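Fructuronate-tagaturonate epimerase UxaE (Cohnella laeviribosi, PDB 6ILA) catalyses the epimerisation of fructuronate and tagaturonate, probably with the help of a zinc ion, on a TIM-barrel scaffold. Local coordinates at residues S343-F348 / V364-T369. Residues are numbered along the deposited sequence; the frame is centred on the assembly and turned at random.
Sequences SGADKF and VKTAGT. With PO4 (phosphate ion), chain E; GOL (glycerol), chain B.
A345 and T369 make the close apolar contact between the loop 343-348 and the start of helix 368-381: the methyl CB of A345 lies against T369 CG2, with T366 CB also near the methyl. The polar contact is a side-chain bond, T369 OG1 to D346 OD1 at 3.2 Å, which takes the syn lone pair of the carboxylate. T369 can reach it because OG1 stands anti to its backbone N (chi1 -163°). D346 OD1 also accepts a hydrogen bond from H478 and forms a salt bridge with R434, so an alanine here would probably leave that arginine without its carboxylate mate and T369 OG1 without its acceptor. Between the backbones, G344 N gives K365 O only a weak bond (3.4 Å, 136°). A phosphate, probably from the crystallisation liquor, bridges both segments, as does a glycerol held by S343 N and K365 O. Phosphate O4 accepts A345 N (3.2 Å), O3 receives both A367 N and T369 N (the latter nearly straight, 176°), and G368 N meets O2; K310 and H438 add further bonds. Backbone amides at a helix N-terminus and the loop after strand 338-341 thus surround the anion, resembling the phosphate-binding site of many TIM barrels.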
loop_
_atom_site.group_PDB
_atom_site.type_symbol
_atom_site.label_atom_id
_atom_site.label_comp_id
_atom_site.label_asym_id
_atom_site.label_seq_id
_atom_site.Cartn_x
_atom_site.Cartn_y
_atom_site.Cartn_z
ATOM N N SER A 343 4.295 -4.829 4.937
ATOM C CA SER A 343 3.944 -6.245 4.904
ATOM C C SER A 343 2.910 -6.592 5.961
ATOM O O SER A 343 2.781 -7.759 6.358
ATOM C CB SER A 343 5.189 -7.120 5.058
ATOM O OG SER A 343 5.871 -7.218 3.820
ATOM N N GLY A 344 2.143 -5.582 6.382
ATOM C CA GLY A 344 1.324 -5.705 7.572
ATOM C C GLY A 344 0.157 -6.666 7.451
ATOM O O GLY A 344 -0.294 -7.212 8.460
ATOM N N ALA A 345 -0.358 -6.877 6.246
ATOM C CA ALA A 345 -1.509 -7.753 6.121
ATOM C C ALA A 345 -1.184 -9.113 6.701
ATOM O O ALA A 345 -0.116 -9.664 6.450
ATOM C CB ALA A 345 -1.923 -7.903 4.661
ATOM N N ASP A 346 -2.108 -9.648 7.491
ATOM C CA ASP A 346 -2.062 -11.001 8.033
ATOM C C ASP A 346 -1.084 -11.128 9.184
ATOM O O ASP A 346 -0.817 -12.236 9.644
ATOM C CB ASP A 346 -1.724 -12.034 6.945
ATOM C CG ASP A 346 -2.383 -11.713 5.615
ATOM O OD1 ASP A 346 -3.634 -11.740 5.551
ATOM O OD2 ASP A 346 -1.646 -11.388 4.650
ATOM N N LYS A 347 -0.527 -10.021 9.649
ATOM C CA LYS A 347 0.294 -10.009 10.855
ATOM C C LYS A 347 -0.596 -9.905 12.096
ATOM O O LYS A 347 -0.457 -8.986 12.908
ATOM C CB LYS A 347 1.292 -8.858 10.801
ATOM C CG LYS A 347 2.215 -8.883 9.587
ATOM C CD LYS A 347 3.095 -10.128 9.502
ATOM C CE LYS A 347 3.809 -10.169 8.167
ATOM N NZ LYS A 347 2.888 -10.377 6.993
ATOM N N PHE A 348 -1.512 -10.880 12.236
ATOM C CA PHE A 348 -2.528 -10.825 13.288
ATOM C C PHE A 348 -1.921 -10.850 14.690
ATOM O O PHE A 348 -2.547 -10.373 15.638
ATOM C CB PHE A 348 -3.510 -11.984 13.138
ATOM C CG PHE A 348 -4.344 -11.933 11.878
ATOM C CD1 PHE A 348 -5.067 -10.805 11.545
ATOM C CD2 PHE A 348 -4.424 -13.029 11.038
ATOM C CE1 PHE A 348 -5.849 -10.780 10.381
ATOM C CE2 PHE A 348 -5.199 -13.005 9.878
ATOM C CZ PHE A 348 -5.906 -11.889 9.543
ATOM N N VAL A 364 -0.425 1.281 8.527
ATOM C CA VAL A 364 -0.376 -0.138 8.217
ATOM C C VAL A 364 -0.689 -0.300 6.734
ATOM O O VAL A 364 -1.752 0.127 6.276
ATOM C CB VAL A 364 -1.366 -0.935 9.085
ATOM C CG1 VAL A 364 -1.095 -2.408 8.977
ATOM C CG2 VAL A 364 -1.251 -0.528 10.511
ATOM N N LYS A 365 0.221 -0.934 5.994
ATOM C CA LYS A 365 0.135 -1.073 4.542
ATOM C C LYS A 365 -0.311 -2.480 4.161
ATOM O O LYS A 365 0.416 -3.441 4.390
ATOM C CB LYS A 365 1.489 -0.783 3.892
ATOM C CG LYS A 365 1.902 0.650 3.922
ATOM C CD LYS A 365 2.919 0.958 2.847
ATOM C CE LYS A 365 3.340 2.419 2.914
ATOM N NZ LYS A 365 4.569 2.724 2.123
ATOM N N THR A 366 -1.471 -2.600 3.541
ATOM C CA THR A 366 -1.882 -3.846 2.915
ATOM C C THR A 366 -1.900 -3.654 1.406
ATOM O O THR A 366 -2.055 -2.539 0.909
ATOM C CB THR A 366 -3.273 -4.321 3.397
ATOM O OG1 THR A 366 -4.290 -3.750 2.576
ATOM C CG2 THR A 366 -3.538 -3.927 4.833
ATOM N N ALA A 367 -1.733 -4.757 0.677
ATOM C CA ALA A 367 -1.791 -4.708 -0.784
ATOM C C ALA A 367 -2.023 -6.088 -1.392
ATOM O O ALA A 367 -3.060 -6.333 -2.007
ATOM C CB ALA A 367 -0.508 -4.088 -1.359
ATOM N N GLY A 368 -1.078 -7.005 -1.223
ATOM C CA GLY A 368 -1.223 -8.307 -1.848
ATOM C C GLY A 368 -2.379 -9.117 -1.293
ATOM O O GLY A 368 -3.023 -9.870 -2.023
ATOM N N THR A 369 -2.652 -8.987 0.007
ATOM C CA THR A 369 -3.733 -9.752 0.625
ATOM C C THR A 369 -5.072 -9.465 -0.033
ATOM O O THR A 369 -5.974 -10.311 0.000
ATOM C CB THR A 369 -3.798 -9.439 2.116
ATOM O OG1 THR A 369 -4.556 -10.447 2.793
ATOM C CG2 THR A 369 -4.441 -8.102 2.340
HETATM P P PO4 E . 0.285 -7.508 1.854
HETATM O O1 PO4 E . 0.290 -8.991 1.645
HETATM O O2 PO4 E . 1.135 -6.854 0.808
HETATM O O3 PO4 E . -1.132 -7.016 1.671
HETATM O O4 PO4 E . 0.829 -7.199 3.243
HETATM C C1 GOL B . 2.300 -3.890 1.911
HETATM O O1 GOL B . 2.082 -4.556 3.139
HETATM C C2 GOL B . 3.792 -3.666 1.698
HETATM O O2 GOL B . 4.262 -2.951 2.810
HETATM C C3 GOL B . 4.560 -4.985 1.659
HETATM O O3 GOL B . 5.849 -4.784 1.120
#